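Long-range contact in lectin (Lotus tetragonolobus, PDB 2EIG), which probably binds L-fucosyl-bearing sugars as a seed lectin of the legume family, and carries bound calcium and manganese ions: residues T40-Y45 and G203-T208. Numbering follows the deposited sequence.
Sequences TSHALY and GFSATT
The His42 imidazole leans across to Ser205, its CD2–NE2 side meeting CB and OG obliquely, with NE2 of His42 3.1 Å from OG of Ser205. Setting CG beside the backbone N (chi1 -84°) brings the ring to Ser205. NE2 donates to the carbonyl of Gly103 and Ser205 OG bonds that of Leu102, in the chain between strands 81-88 and 115-120. NE2 and OG are thus satisfied although buried, and Phe85 makes an edge-to-face pair with the imidazole. On the other side of the sheet the Phe204 ring meets Trp221 and Phe66, again edge to face; Phe204 CD1 lies 3.9 Å from Ala43 O, and Ala43 and Ala206, both small, share this side. Antiparallel hydrogen-bonded pairs Ser41–Ala206 and Ala43–Phe204 join the backbones through four bonds, among them Ser41 N to Ala206 O at 2.9 Å. A water bridges Ser41 OG (2.6 Å) and Ala206 O, giving that carbonyl a second donor. Glycine suits position 203: a CB would collide with Ala43 O and Leu44 CA, and the backbone angles (phi 160°, psi -155°) alone would press it against the preceding carbonyl O. Thr40 and Thr207 run side by side, Thr40 OG1 3.6 Å from Thr207 CG2. Strand 39-50 lies between 14-18 and 199-208, and 81-88 flanks the latter, in one sheet of the legume-lectin jelly roll; the Phe204 face packs on strand 214-226 of the other.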
loop_
_atom_site.group_PDB
_atom_site.type_symbol
_atom_site.label_atom_id
_atom_site.label_comp_id
_atom_site.label_asym_id
_atom_site.label_seq_id
_atom_site.Cartn_x
_atom_site.Cartn_y
_atom_site.Cartn_z
ATOM N N THR A 40 18.373 -16.819 -24.035
ATOM C CA THR A 40 18.231 -16.261 -22.716
ATOM C C THR A 40 19.424 -15.379 -22.526
ATOM O O THR A 40 20.530 -15.792 -22.833
ATOM C CB THR A 40 18.250 -17.341 -21.635
ATOM O OG1 THR A 40 17.231 -18.292 -21.953
ATOM C CG2 THR A 40 18.018 -16.720 -20.232
ATOM N N SER A 41 19.176 -14.193 -21.975
ATOM C CA SER A 41 20.173 -13.175 -21.728
ATOM C C SER A 41 19.944 -12.561 -20.367
ATOM O O SER A 41 18.816 -12.151 -20.052
ATOM C CB SER A 41 19.957 -12.021 -22.738
ATOM O OG SER A 41 20.091 -12.511 -24.061
ATOM N N HIS A 42 21.033 -12.424 -19.620
ATOM C CA HIS A 42 21.107 -11.681 -18.383
ATOM C C HIS A 42 22.153 -10.600 -18.556
ATOM O O HIS A 42 23.172 -10.831 -19.168
ATOM C CB HIS A 42 21.557 -12.608 -17.270
ATOM C CG HIS A 42 20.433 -13.379 -16.672
ATOM N ND1 HIS A 42 20.460 -13.845 -15.377
ATOM C CD2 HIS A 42 19.204 -13.657 -17.156
ATOM C CE1 HIS A 42 19.307 -14.436 -15.112
ATOM N NE2 HIS A 42 18.525 -14.328 -16.174
ATOM N N ALA A 43 21.877 -9.419 -18.044
ATOM C CA ALA A 43 22.870 -8.349 -17.998
ATOM C C ALA A 43 22.683 -7.743 -16.619
ATOM O O ALA A 43 21.637 -7.122 -16.317
ATOM C CB ALA A 43 22.618 -7.307 -19.087
ATOM N N LEU A 44 23.672 -7.970 -15.767
ATOM C CA LEU A 44 23.562 -7.568 -14.362
ATOM C C LEU A 44 24.563 -6.483 -14.083
ATOM O O LEU A 44 25.689 -6.525 -14.593
ATOM C CB LEU A 44 23.877 -8.759 -13.453
ATOM C CG LEU A 44 23.070 -10.043 -13.744
ATOM C CD1 LEU A 44 23.409 -11.051 -12.666
ATOM C CD2 LEU A 44 21.560 -9.786 -13.766
ATOM N N TYR A 45 24.202 -5.548 -13.220
ATOM C CA TYR A 45 25.213 -4.713 -12.634
ATOM C C TYR A 45 26.239 -5.650 -11.945
ATOM O O TYR A 45 25.862 -6.603 -11.255
ATOM C CB TYR A 45 24.619 -3.694 -11.670
ATOM C CG TYR A 45 25.636 -2.748 -11.101
ATOM C CD1 TYR A 45 26.413 -1.920 -11.951
ATOM C CD2 TYR A 45 25.803 -2.641 -9.713
ATOM C CE1 TYR A 45 27.341 -1.039 -11.418
ATOM C CE2 TYR A 45 26.743 -1.744 -9.163
ATOM C CZ TYR A 45 27.504 -0.975 -10.027
ATOM O OH TYR A 45 28.398 -0.092 -9.523
ATOM N N GLY A 203 19.531 -5.911 -12.549
ATOM C CA GLY A 203 19.762 -6.032 -13.952
ATOM C C GLY A 203 18.569 -6.545 -14.716
ATOM O O GLY A 203 17.408 -6.380 -14.336
ATOM N N PHE A 204 18.872 -7.144 -15.852
ATOM C CA PHE A 204 17.841 -7.483 -16.812
ATOM C C PHE A 204 17.968 -8.918 -17.212
ATOM O O PHE A 204 19.062 -9.467 -17.243
ATOM C CB PHE A 204 17.968 -6.615 -18.070
ATOM C CG PHE A 204 17.921 -5.155 -17.792
ATOM C CD1 PHE A 204 19.115 -4.430 -17.625
ATOM C CD2 PHE A 204 16.684 -4.480 -17.697
ATOM C CE1 PHE A 204 19.068 -3.065 -17.368
ATOM C CE2 PHE A 204 16.647 -3.091 -17.435
ATOM C CZ PHE A 204 17.858 -2.396 -17.278
ATOM N N SER A 205 16.822 -9.510 -17.520
ATOM C CA SER A 205 16.767 -10.803 -18.104
ATOM C C SER A 205 15.799 -10.733 -19.264
ATOM O O SER A 205 14.762 -10.062 -19.187
ATOM C CB SER A 205 16.276 -11.824 -17.065
ATOM O OG SER A 205 16.149 -13.065 -17.679
ATOM N N ALA A 206 16.127 -11.447 -20.327
ATOM C CA ALA A 206 15.288 -11.463 -21.521
ATOM C C ALA A 206 15.383 -12.798 -22.211
ATOM O O ALA A 206 16.406 -13.434 -22.165
ATOM C CB ALA A 206 15.707 -10.341 -22.468
ATOM N N THR A 207 14.295 -13.248 -22.834
ATOM C CA THR A 207 14.292 -14.504 -23.534
ATOM C C THR A 207 13.521 -14.332 -24.834
ATOM O O THR A 207 12.716 -13.432 -24.985
ATOM C CB THR A 207 13.543 -15.644 -22.762
ATOM O OG1 THR A 207 12.261 -15.137 -22.357
ATOM C CG2 THR A 207 14.344 -16.121 -21.573
ATOM N N THR A 208 13.802 -15.233 -25.758
ATOM C CA THR A 208 13.077 -15.338 -27.014
ATOM C C THR A 208 12.913 -16.850 -27.184
ATOM O O THR A 208 13.530 -17.652 -26.497
ATOM C CB THR A 208 13.865 -14.754 -28.189
ATOM O OG1 THR A 208 15.119 -15.435 -28.282
ATOM C CG2 THR A 208 14.110 -13.220 -28.018
HETATM O O HOH W 1 17.721 -13.276 -24.796
#